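Side-chain contacts in putative nisin-resistance protein (Streptococcus agalactiae 515, PDB 4Y68), which probably confers resistance to the lantibiotic nisin by cleaving the peptide, as a lipoprotein peptidase of family S41: residues 33-38 and 260-265; 67-70 and 74-77; 124-129 and 135-140; 242-247 and 302-307; 290-293 and 299-302. All coordinates share one frame; numbering follows the deposited sequence.

Contact 1: 33-38 and 260-265; sequences ERYGRV and FMLYDG
Tyr-35, on helix 32-46, faces the type I turn from Leu-262 to Gly-265, and the two backbones come nearest at the CA atoms of Tyr-35 and Tyr-263, 7.7 Å apart. The phenol of Tyr-35 spans this gap. With CG anti to the backbone N (chi1 180°), the ring projects from the helix until its hydroxyl reaches the turn, where Tyr-35 OH donates a hydrogen bond to Asp-264 OD1 at 2.6 Å. The acceptor lies at the ring edge, in the ring plane, while the carboxylate stands almost perpendicular to the ring (87°). The hydroxyl meets OD1 on the syn side, 26° out of the carboxylate plane. OD1 also abuts the ring rim, 3.2 Å from Tyr-35 CE1. Leu-262 adds an apolar neighbour, its CB lying 4.2 Å from Tyr-35 CZ. Tyr-263 contributes little more than its CB, 4.3 Å from Tyr-35 CE1, because its own ring leads away from the helix. Arg-76 of helix 72-87 holds both partners through NH1, in a salt bridge with Asp-264 OD2 and a hydrogen bond with Tyr-35 OH, and Tyr-72 stacks on the Tyr-35 ring. The turn belongs to the connection between antiparallel strands 256-261 and 267-276, so the contact fastens the end of this hairpin to the N-terminal helices 32-46 and 72-87.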
# COMPACT_ATOMS: atom_id res chain seq x y z
N GLU A 33 -15.04 1.37 27.23
CA GLU A 33 -15.24 -0.06 27.00
C GLU A 33 -15.88 -0.36 25.65
O GLU A 33 -15.37 -1.20 24.90
CB GLU A 33 -16.11 -0.68 28.09
CG GLU A 33 -16.36 -2.17 27.87
CD GLU A 33 -17.16 -2.83 28.99
OE1 GLU A 33 -17.60 -2.11 29.91
OE2 GLU A 33 -17.37 -4.07 28.95
N ARG A 34 -17.01 0.27 25.35
CA ARG A 34 -17.67 0.16 24.04
C ARG A 34 -16.68 0.38 22.90
O ARG A 34 -16.61 -0.41 21.95
CB ARG A 34 -18.79 1.21 23.92
CG ARG A 34 -20.15 0.72 23.42
CD ARG A 34 -20.18 0.41 21.95
NE ARG A 34 -20.00 -1.02 21.72
CZ ARG A 34 -20.34 -1.66 20.59
NH1 ARG A 34 -20.89 -1.02 19.57
NH2 ARG A 34 -20.11 -2.97 20.50
N TYR A 35 -15.93 1.47 22.99
CA TYR A 35 -14.97 1.86 21.98
C TYR A 35 -14.00 0.70 21.72
O TYR A 35 -13.71 0.39 20.57
CB TYR A 35 -14.24 3.13 22.42
CG TYR A 35 -13.19 3.70 21.50
CD1 TYR A 35 -13.44 4.84 20.74
CD2 TYR A 35 -11.92 3.13 21.42
CE1 TYR A 35 -12.47 5.38 19.91
CE2 TYR A 35 -10.94 3.66 20.58
CZ TYR A 35 -11.22 4.79 19.83
OH TYR A 35 -10.24 5.34 19.02
N GLY A 36 -13.57 0.04 22.79
CA GLY A 36 -12.69 -1.11 22.65
C GLY A 36 -13.38 -2.31 22.04
O GLY A 36 -12.77 -3.05 21.26
N ARG A 37 -14.65 -2.51 22.37
CA ARG A 37 -15.38 -3.67 21.89
C ARG A 37 -15.72 -3.53 20.39
O ARG A 37 -15.76 -4.53 19.66
CB ARG A 37 -16.64 -3.90 22.72
CG ARG A 37 -16.34 -4.43 24.11
CD ARG A 37 -17.61 -4.60 24.92
NE ARG A 37 -18.40 -5.74 24.48
CZ ARG A 37 -18.26 -6.97 24.96
NH1 ARG A 37 -17.33 -7.23 25.89
NH2 ARG A 37 -19.03 -7.96 24.51
N VAL A 38 -15.91 -2.30 19.95
CA VAL A 38 -16.12 -2.00 18.53
C VAL A 38 -14.93 -2.46 17.71
O VAL A 38 -15.09 -3.01 16.63
CB VAL A 38 -16.36 -0.48 18.29
CG1 VAL A 38 -16.04 -0.12 16.83
CG2 VAL A 38 -17.78 -0.11 18.65
N PHE A 260 -10.65 1.44 9.02
CA PHE A 260 -11.91 1.79 9.65
C PHE A 260 -11.73 3.03 10.53
O PHE A 260 -10.88 3.04 11.42
CB PHE A 260 -12.46 0.61 10.46
CG PHE A 260 -12.68 -0.63 9.63
CD1 PHE A 260 -13.90 -0.86 9.01
CD2 PHE A 260 -11.64 -1.54 9.42
CE1 PHE A 260 -14.09 -1.98 8.22
CE2 PHE A 260 -11.82 -2.68 8.65
CZ PHE A 260 -13.05 -2.89 8.04
N MET A 261 -12.49 4.08 10.22
CA MET A 261 -12.39 5.33 10.98
C MET A 261 -13.18 5.18 12.27
O MET A 261 -14.38 4.94 12.24
CB MET A 261 -12.92 6.52 10.19
CG MET A 261 -12.41 6.58 8.75
SD MET A 261 -10.61 6.63 8.60
CE MET A 261 -10.40 6.11 6.90
N LEU A 262 -12.49 5.33 13.39
CA LEU A 262 -13.12 5.14 14.69
C LEU A 262 -13.74 6.44 15.20
O LEU A 262 -13.53 7.51 14.62
CB LEU A 262 -12.10 4.59 15.68
CG LEU A 262 -11.45 3.31 15.16
CD1 LEU A 262 -10.35 2.85 16.09
CD2 LEU A 262 -12.52 2.23 14.98
N TYR A 263 -14.47 6.35 16.30
CA TYR A 263 -15.27 7.48 16.75
C TYR A 263 -14.50 8.80 16.93
O TYR A 263 -15.03 9.86 16.60
CB TYR A 263 -15.97 7.12 18.05
CG TYR A 263 -17.15 8.01 18.36
CD1 TYR A 263 -16.98 9.20 19.06
CD2 TYR A 263 -18.44 7.68 17.94
CE1 TYR A 263 -18.05 10.03 19.36
CE2 TYR A 263 -19.52 8.50 18.24
CZ TYR A 263 -19.31 9.68 18.95
OH TYR A 263 -20.35 10.53 19.25
N ASP A 264 -13.26 8.76 17.40
CA ASP A 264 -12.55 9.99 17.71
C ASP A 264 -11.49 10.36 16.67
O ASP A 264 -10.59 11.15 16.96
CB ASP A 264 -11.87 9.87 19.08
CG ASP A 264 -10.88 8.72 19.13
OD1 ASP A 264 -11.04 7.77 18.33
OD2 ASP A 264 -9.94 8.77 19.94
N GLY A 265 -11.59 9.78 15.47
CA GLY A 265 -10.62 10.07 14.42
C GLY A 265 -9.42 9.13 14.40
O GLY A 265 -8.53 9.24 13.54

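Contact 2: 67-70 and 74-77; sequences KTSK and ESRN
Glu-74 and Lys-70 run side by side and point the same way, yet their charged ends do not meet: Lys-70 NZ stays 6.2 Å from Glu-74 OE1 and bends back to a weak hydrogen bond with Thr-68 O. The carboxylate is instead taken up by backbone. Glu-74 stretches from the first turn of helix 72-87 to the preceding loop, its CG turned away from the backbone N (chi1 -165°) and the chain straight beyond, and Lys-70 N donates to Glu-74 OE1 at 2.7 Å. This bond is nearly straight at the hydrogen (163°), but the donor stands 52° out of the carboxylate plane. The carboxylate thus turns a face toward it, and Lys-70 CB comes within 3.5 Å of Glu-74 OE1. Beside it the two serines meet hydroxyl to hydroxyl, Ser-69 OG donating to Ser-75 OG at 2.9 Å. Ser-75 OG also bonds Ser-32 O, at the start of helix 32-46, linking loop and helix. Ser-71 OG, between the segments, bonds Glu-74 N. The chemistry is that of a helix beginning: an acidic side chain near the N-terminal end suits the helix dipole, which may favour the ionised form of Glu-74.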
# COMPACT_ATOMS: atom_id res chain seq x y z
N LYS A 67 -13.33 -3.67 30.62
CA LYS A 67 -14.39 -3.35 31.59
C LYS A 67 -13.99 -2.19 32.50
O LYS A 67 -14.83 -1.41 32.93
CB LYS A 67 -14.75 -4.58 32.45
CG LYS A 67 -15.17 -5.83 31.68
CD LYS A 67 -16.51 -6.40 32.15
CE LYS A 67 -17.65 -5.39 31.95
NZ LYS A 67 -18.74 -5.89 31.05
N THR A 68 -12.70 -2.05 32.78
CA THR A 68 -12.26 -0.94 33.63
C THR A 68 -11.45 0.11 32.88
O THR A 68 -10.77 0.92 33.51
CB THR A 68 -11.41 -1.45 34.82
OG1 THR A 68 -10.27 -2.20 34.34
CG2 THR A 68 -12.26 -2.33 35.74
N SER A 69 -11.51 0.11 31.55
CA SER A 69 -10.79 1.13 30.79
C SER A 69 -11.39 2.52 31.03
O SER A 69 -12.60 2.68 31.08
CB SER A 69 -10.80 0.80 29.29
OG SER A 69 -10.25 1.88 28.54
N LYS A 70 -10.52 3.52 31.17
CA LYS A 70 -10.94 4.89 31.51
C LYS A 70 -10.78 5.90 30.36
O LYS A 70 -11.14 7.07 30.50
CB LYS A 70 -10.15 5.39 32.72
CG LYS A 70 -10.36 4.59 33.98
CD LYS A 70 -11.74 4.83 34.56
CE LYS A 70 -11.84 4.31 35.99
NZ LYS A 70 -11.80 2.82 36.07
N GLU A 74 -6.53 4.33 26.29
CA GLU A 74 -6.29 3.15 27.12
C GLU A 74 -6.89 1.94 26.43
O GLU A 74 -6.27 0.88 26.36
CB GLU A 74 -6.89 3.34 28.53
CG GLU A 74 -6.38 2.31 29.54
CD GLU A 74 -7.17 2.24 30.87
OE1 GLU A 74 -7.82 3.22 31.28
OE2 GLU A 74 -7.12 1.17 31.51
N SER A 75 -8.11 2.09 25.91
CA SER A 75 -8.73 1.01 25.17
C SER A 75 -7.91 0.56 23.97
O SER A 75 -7.84 -0.65 23.71
CB SER A 75 -10.12 1.42 24.70
OG SER A 75 -11.03 1.42 25.76
N ARG A 76 -7.28 1.49 23.25
CA ARG A 76 -6.45 1.11 22.11
C ARG A 76 -5.25 0.32 22.60
O ARG A 76 -4.86 -0.66 21.97
CB ARG A 76 -5.98 2.34 21.29
CG ARG A 76 -7.11 3.11 20.54
CD ARG A 76 -6.58 4.15 19.52
NE ARG A 76 -6.02 5.35 20.16
CZ ARG A 76 -6.74 6.38 20.61
NH1 ARG A 76 -8.07 6.37 20.49
NH2 ARG A 76 -6.14 7.42 21.17
N ASN A 77 -4.68 0.72 23.74
CA ASN A 77 -3.57 -0.05 24.32
C ASN A 77 -4.01 -1.46 24.69
O ASN A 77 -3.30 -2.42 24.46
CB ASN A 77 -2.99 0.64 25.57
CG ASN A 77 -2.48 2.04 25.30
OD1 ASN A 77 -2.29 2.45 24.15
ND2 ASN A 77 -2.26 2.80 26.37

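Contact 3: 124-129 and 135-140; sequences PSISKL and SHYSGK
Tyr-137 packs against Pro-124 and Ile-126 in a buried contact, part hydrogen bond and part CH-pi, between helix 131-147 and the loop that leads into it from strand 118-122. The nearest CA atoms, those of Ile-126 and Tyr-137, are 8.3 Å apart, and the tyrosine ring fills much of that distance. A chi1 of -178° swings the ring away from the backbone N and lays it along the loop with the hydroxyl at the Pro-124 end. There Tyr-137 OH donates to Pro-124 O at 2.6 Å, in the carbonyl plane and on a lone pair, with a C=O...O angle of 141°. Pro-124 and Tyr-137 approach from opposite directions, and Pro-124 CD comes within 3.4 Å of Tyr-137 OH. Ile-126 slides past the ring the other way and sets its CG2 methyl over one face, 3.8 Å from the centroid and 30° off the normal. The methyl is displaced toward one side of the ring, and the approach there is tight, with Ile-126 CG2 3.3 Å from Tyr-137 CE2. Ile-126 CD1 reaches further back along the tyrosine, to 3.9 Å from Tyr-137 CB. One hydrogen bond at the tip and a branched side chain on a face would hold the ring's direction and hinder its turning. Pro-167 and Met-168 of helix 165-171 touch both Ile-126 and Tyr-137. Strand 118-122, this loop, helix 131-147 and the neighbouring parallel strand 152-156 form a beta-alpha-beta crossover, and the contact ties the crossover helix back to its own entry loop within the S41 peptidase region.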
# COMPACT_ATOMS: atom_id res chain seq x y z
N PRO A 124 8.00 8.10 -4.08
CA PRO A 124 8.04 8.02 -2.61
C PRO A 124 6.71 7.74 -1.94
O PRO A 124 5.66 7.84 -2.58
CB PRO A 124 8.51 9.43 -2.23
CG PRO A 124 7.81 10.29 -3.23
CD PRO A 124 7.84 9.49 -4.54
N SER A 125 6.78 7.42 -0.65
CA SER A 125 5.60 7.35 0.22
C SER A 125 4.72 8.59 0.17
O SER A 125 5.22 9.70 0.26
CB SER A 125 6.01 7.15 1.69
OG SER A 125 7.10 6.25 1.82
N ILE A 126 3.42 8.38 0.05
CA ILE A 126 2.44 9.43 0.26
C ILE A 126 1.20 8.82 0.88
O ILE A 126 0.68 7.81 0.38
CB ILE A 126 2.04 10.14 -1.04
CG1 ILE A 126 0.84 11.07 -0.78
CG2 ILE A 126 1.71 9.13 -2.13
CD1 ILE A 126 0.48 11.94 -1.97
N SER A 127 0.73 9.43 1.96
CA SER A 127 -0.40 8.91 2.72
C SER A 127 -1.60 9.83 2.64
O SER A 127 -2.65 9.53 3.23
CB SER A 127 -0.01 8.73 4.18
OG SER A 127 0.29 7.37 4.41
N LYS A 128 -1.43 10.95 1.94
CA LYS A 128 -2.47 11.95 1.88
C LYS A 128 -3.68 11.40 1.16
O LYS A 128 -3.56 10.51 0.32
CB LYS A 128 -1.96 13.22 1.21
CG LYS A 128 -1.33 14.17 2.24
CD LYS A 128 -0.50 15.24 1.56
CE LYS A 128 0.16 16.18 2.58
NZ LYS A 128 1.13 17.10 1.90
N LEU A 129 -4.85 11.92 1.55
CA LEU A 129 -6.14 11.52 0.99
C LEU A 129 -6.74 12.63 0.15
O LEU A 129 -7.48 12.36 -0.79
CB LEU A 129 -7.14 11.16 2.11
CG LEU A 129 -6.79 10.03 3.07
CD1 LEU A 129 -7.96 9.77 4.02
CD2 LEU A 129 -6.44 8.79 2.24
N SER A 135 -3.52 14.39 -6.58
CA SER A 135 -3.49 14.74 -8.00
C SER A 135 -2.16 15.43 -8.39
O SER A 135 -1.65 15.27 -9.51
CB SER A 135 -4.67 15.65 -8.34
OG SER A 135 -5.90 15.04 -7.98
N HIS A 136 -1.58 16.19 -7.47
CA HIS A 136 -0.26 16.73 -7.69
C HIS A 136 0.77 15.60 -7.78
O HIS A 136 1.66 15.63 -8.62
CB HIS A 136 0.12 17.73 -6.59
CG HIS A 136 1.53 18.22 -6.70
ND1 HIS A 136 2.34 18.39 -5.60
CD2 HIS A 136 2.28 18.54 -7.77
CE1 HIS A 136 3.53 18.81 -5.99
NE2 HIS A 136 3.52 18.91 -7.31
N TYR A 137 0.64 14.58 -6.93
CA TYR A 137 1.58 13.45 -6.96
C TYR A 137 1.46 12.68 -8.27
O TYR A 137 2.44 12.50 -8.97
CB TYR A 137 1.34 12.53 -5.76
CG TYR A 137 2.28 11.32 -5.62
CD1 TYR A 137 2.25 10.26 -6.52
CD2 TYR A 137 3.14 11.22 -4.53
CE1 TYR A 137 3.09 9.14 -6.35
CE2 TYR A 137 3.98 10.12 -4.34
CZ TYR A 137 3.95 9.09 -5.25
OH TYR A 137 4.77 8.02 -5.06
N SER A 138 0.25 12.25 -8.62
CA SER A 138 0.04 11.50 -9.86
C SER A 138 0.33 12.35 -11.09
O SER A 138 0.90 11.86 -12.06
CB SER A 138 -1.37 10.92 -9.93
OG SER A 138 -2.39 11.92 -9.85
N GLY A 139 -0.06 13.63 -11.05
CA GLY A 139 0.16 14.53 -12.18
C GLY A 139 1.62 14.70 -12.52
O GLY A 139 2.03 14.67 -13.69
N LYS A 140 2.43 14.85 -11.49
CA LYS A 140 3.88 14.92 -11.64
C LYS A 140 4.41 13.68 -12.37
O LYS A 140 5.29 13.77 -13.23
CB LYS A 140 4.53 15.08 -10.26
CG LYS A 140 5.53 16.22 -10.12
CD LYS A 140 6.96 15.69 -10.24
CE LYS A 140 8.00 16.76 -9.87
NZ LYS A 140 8.04 17.10 -8.39

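Contact 4: 242-247 and 302-307; sequences NVKSFG and QSWLKS
Trp-304 presents one face of its indole to the extended aliphatic chain of Lys-244, which runs obliquely across it. Lys-244 CD makes a CH-pi contact with the five-membered ring, 3.6 Å from its centroid and 17° off the normal, while nearer the backbone Lys-244 CB rests 3.5 Å from Trp-304 CZ2. One chain therefore covers both rings of the indole. The tryptophan reaches this position through a trans chi1 (177°), which sends the indole out from the helix to the strand. Its far edge meets the backbone, with Asn-242 O in the ring plane and 3.5 Å from Trp-304 CH2. At the near end Phe-246 CZ wedges against Trp-304 CB at 3.5 Å; the phenyl and the five-membered ring meet obliquely, centroids 5.6 Å apart. The setting is a helix laid on a mixed beta sheet: helix 297-308 runs nearly antiparallel to strand 243-247, the segment axes 10.4 Å apart at 159°. Lys-244 and Phe-246, two residues apart on the strand, turn the same way toward the helix, whereas Ser-245 between them points away and bonds Asp-291 N through OG. Phe-246 also touches Pro-297, Glu-300 and Ser-301, carrying the strand-helix packing toward the beginning of the helix. One helical turn later, Ser-307 OG donates to Trp-304 O at 2.9 Å, on a lone pair in the carbonyl plane.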
# COMPACT_ATOMS: atom_id res chain seq x y z
N ASN A 242 8.51 -6.36 -20.49
CA ASN A 242 9.47 -5.28 -20.65
C ASN A 242 10.11 -4.85 -19.34
O ASN A 242 10.96 -3.94 -19.31
CB ASN A 242 8.79 -4.08 -21.32
CG ASN A 242 7.56 -3.60 -20.55
OD1 ASN A 242 6.65 -4.38 -20.24
ND2 ASN A 242 7.51 -2.30 -20.27
N VAL A 243 9.70 -5.49 -18.24
CA VAL A 243 10.07 -5.05 -16.90
C VAL A 243 11.03 -6.02 -16.25
O VAL A 243 10.93 -7.22 -16.47
CB VAL A 243 8.83 -4.90 -15.99
CG1 VAL A 243 9.25 -4.56 -14.57
CG2 VAL A 243 7.87 -3.85 -16.56
N LYS A 244 11.97 -5.49 -15.47
CA LYS A 244 12.88 -6.31 -14.67
C LYS A 244 13.25 -5.56 -13.38
O LYS A 244 13.37 -4.34 -13.39
CB LYS A 244 14.15 -6.67 -15.47
CG LYS A 244 15.09 -7.61 -14.73
CD LYS A 244 16.32 -7.97 -15.57
CE LYS A 244 17.19 -9.01 -14.85
NZ LYS A 244 18.43 -9.27 -15.62
N SER A 245 13.43 -6.28 -12.28
CA SER A 245 13.64 -5.60 -11.01
C SER A 245 14.99 -5.93 -10.40
O SER A 245 15.49 -7.04 -10.58
CB SER A 245 12.53 -5.98 -10.03
OG SER A 245 12.62 -7.36 -9.71
N PHE A 246 15.56 -4.96 -9.65
CA PHE A 246 16.90 -5.03 -9.06
C PHE A 246 16.89 -4.56 -7.63
O PHE A 246 16.11 -3.69 -7.27
CB PHE A 246 17.89 -4.15 -9.84
CG PHE A 246 17.96 -4.44 -11.31
CD1 PHE A 246 16.98 -3.97 -12.17
CD2 PHE A 246 19.01 -5.16 -11.84
CE1 PHE A 246 17.05 -4.23 -13.53
CE2 PHE A 246 19.08 -5.43 -13.21
CZ PHE A 246 18.08 -4.96 -14.04
N GLY A 247 17.79 -5.09 -6.81
CA GLY A 247 17.94 -4.57 -5.46
C GLY A 247 17.82 -5.64 -4.40
O GLY A 247 18.43 -6.70 -4.51
N GLN A 302 21.08 0.36 -15.05
CA GLN A 302 21.42 1.11 -16.25
C GLN A 302 22.00 0.18 -17.30
O GLN A 302 21.62 0.24 -18.46
CB GLN A 302 22.42 2.23 -15.94
CG GLN A 302 21.86 3.34 -15.11
CD GLN A 302 22.96 4.28 -14.64
OE1 GLN A 302 23.30 5.24 -15.32
NE2 GLN A 302 23.53 3.98 -13.48
N SER A 303 22.92 -0.68 -16.89
CA SER A 303 23.54 -1.60 -17.82
C SER A 303 22.48 -2.47 -18.46
O SER A 303 22.47 -2.64 -19.68
CB SER A 303 24.60 -2.46 -17.14
OG SER A 303 23.99 -3.49 -16.40
N TRP A 304 21.57 -3.01 -17.66
CA TRP A 304 20.49 -3.82 -18.21
C TRP A 304 19.70 -3.00 -19.21
O TRP A 304 19.42 -3.47 -20.31
CB TRP A 304 19.56 -4.37 -17.12
CG TRP A 304 18.43 -5.13 -17.69
CD1 TRP A 304 18.48 -6.38 -18.25
CD2 TRP A 304 17.06 -4.70 -17.81
NE1 TRP A 304 17.23 -6.76 -18.69
CE2 TRP A 304 16.34 -5.75 -18.43
CE3 TRP A 304 16.37 -3.54 -17.43
CZ2 TRP A 304 14.97 -5.67 -18.70
CZ3 TRP A 304 15.00 -3.46 -17.69
CH2 TRP A 304 14.32 -4.52 -18.33
N LEU A 305 19.39 -1.76 -18.85
CA LEU A 305 18.60 -0.90 -19.74
C LEU A 305 19.33 -0.66 -21.06
O LEU A 305 18.69 -0.63 -22.12
CB LEU A 305 18.28 0.43 -19.07
CG LEU A 305 17.24 0.42 -17.94
CD1 LEU A 305 17.15 1.79 -17.31
CD2 LEU A 305 15.89 -0.01 -18.48
N LYS A 306 20.65 -0.50 -21.01
CA LYS A 306 21.45 -0.30 -22.22
C LYS A 306 21.28 -1.46 -23.19
O LYS A 306 20.96 -1.26 -24.35
CB LYS A 306 22.94 -0.12 -21.90
CG LYS A 306 23.26 1.17 -21.14
CD LYS A 306 24.76 1.27 -20.81
CE LYS A 306 25.02 2.11 -19.54
NZ LYS A 306 25.50 1.30 -18.36
N SER A 307 21.48 -2.67 -22.69
CA SER A 307 21.34 -3.88 -23.50
C SER A 307 20.00 -3.98 -24.20
O SER A 307 19.91 -4.51 -25.30
CB SER A 307 21.54 -5.13 -22.64
OG SER A 307 20.31 -5.57 -22.10

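Contact 5: 290-293 and 299-302; sequences PDQV and QESQ
Gln-292 NE2 donates to Glu-300 OE1 at 2.9 Å, the hydrogen bond that carries this contact. It is bent, with an N-H...O angle of 140°, and the acceptor is tilted out of the glutamine amide plane. Glu-300 OE1 receives it on the syn lone pair, the side facing its sister oxygen. The side chains cross at about a right angle, and the amide and carboxylate planes differ by 39°. Gln-292 folds at chi2 (65°), which brings its methylene near the acceptor as well, Gln-292 CG lying 3.5 Å from Glu-300 OE1. Strand 292-293 is an outermost strand of the mixed sheet and is followed closely by helix 297-308; the bond joins the two arms of this beta-alpha connection, whose backbones stand 8.7 Å apart between the CA atoms of Gln-292 and Glu-300. Glu-300 is extended beyond CG, and its other oxygen, OE2, is hydrogen-bonded to Thr-294 OG1 in the connection itself, so each carboxylate oxygen has a partner and the group is held from two points. Phe-246 of the adjoining strand 243-247 packs on Gln-292, whose backbone pairs with Ser-245 and Gly-247.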
# COMPACT_ATOMS: atom_id res chain seq x y z
N PRO A 290 13.45 -9.32 -5.93
CA PRO A 290 13.65 -8.74 -7.25
C PRO A 290 14.26 -9.78 -8.18
O PRO A 290 14.78 -10.77 -7.66
CB PRO A 290 14.63 -7.59 -6.99
CG PRO A 290 15.31 -7.95 -5.73
CD PRO A 290 14.29 -8.69 -4.90
N ASP A 291 14.19 -9.59 -9.49
CA ASP A 291 14.75 -10.55 -10.44
C ASP A 291 16.25 -10.74 -10.23
O ASP A 291 16.80 -11.84 -10.40
CB ASP A 291 14.50 -10.10 -11.88
CG ASP A 291 13.03 -9.95 -12.19
OD1 ASP A 291 12.21 -10.70 -11.61
OD2 ASP A 291 12.68 -9.08 -13.02
N GLN A 292 16.91 -9.66 -9.84
CA GLN A 292 18.36 -9.61 -9.77
C GLN A 292 18.77 -8.97 -8.43
O GLN A 292 18.71 -7.76 -8.27
CB GLN A 292 18.90 -8.83 -10.97
CG GLN A 292 20.37 -8.43 -10.92
CD GLN A 292 21.32 -9.62 -10.92
OE1 GLN A 292 20.96 -10.72 -11.33
NE2 GLN A 292 22.54 -9.39 -10.45
N VAL A 293 19.14 -9.80 -7.46
CA VAL A 293 19.49 -9.32 -6.13
C VAL A 293 20.88 -8.67 -6.16
O VAL A 293 21.81 -9.24 -6.70
CB VAL A 293 19.44 -10.46 -5.12
CG1 VAL A 293 20.11 -10.05 -3.85
CG2 VAL A 293 17.99 -10.88 -4.85
N GLN A 299 23.41 0.81 -10.67
CA GLN A 299 24.46 0.46 -11.63
C GLN A 299 23.95 -0.65 -12.56
O GLN A 299 23.94 -0.50 -13.77
CB GLN A 299 25.73 0.03 -10.88
CG GLN A 299 26.88 -0.39 -11.80
CD GLN A 299 28.14 -0.84 -11.04
OE1 GLN A 299 28.23 -1.99 -10.59
NE2 GLN A 299 29.10 0.06 -10.90
N GLU A 300 23.51 -1.75 -11.96
CA GLU A 300 23.12 -2.91 -12.74
C GLU A 300 21.88 -2.60 -13.58
O GLU A 300 21.75 -3.10 -14.69
CB GLU A 300 22.91 -4.10 -11.82
CG GLU A 300 24.18 -4.41 -10.98
CD GLU A 300 24.21 -5.81 -10.39
OE1 GLU A 300 23.40 -6.66 -10.84
OE2 GLU A 300 25.06 -6.06 -9.48
N SER A 301 21.00 -1.76 -13.04
CA SER A 301 19.82 -1.25 -13.75
C SER A 301 20.13 -0.56 -15.08
O SER A 301 19.46 -0.81 -16.09
CB SER A 301 19.08 -0.23 -12.89
OG SER A 301 18.02 -0.82 -12.20
N GLN A 302 21.08 0.36 -15.05
CA GLN A 302 21.42 1.11 -16.25
C GLN A 302 22.00 0.18 -17.30
O GLN A 302 21.62 0.24 -18.46
CB GLN A 302 22.42 2.23 -15.94
CG GLN A 302 21.86 3.34 -15.11
CD GLN A 302 22.96 4.28 -14.64
OE1 GLN A 302 23.30 5.24 -15.32
NE2 GLN A 302 23.53 3.98 -13.48

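Overall arrangement
Along the chain, contacts 2 and 3 fall between the segments of contact 1; contact 4 opens at 242-247 before contact 1 closes, contact 5 follows, and 302-307 of contact 4 ends the series. Contacts 1 and 2, centres 11 Å apart, touch through Arg-76 and Ser-75: contact 1 joins helix 32-46 to a hairpin of the antiparallel sheet, contact 2 braces the loop before helix 72-87. Contacts 4 and 5, centres 6 Å apart beyond the chain's centre, share Gln-302 and set helix 297-308 on neighbouring strands of the mixed sheet. Contact 3 lies between, its centre 29 Å from that of contact 1. The contacts thus sample the helical end, middle and C-terminal end of a long molecule.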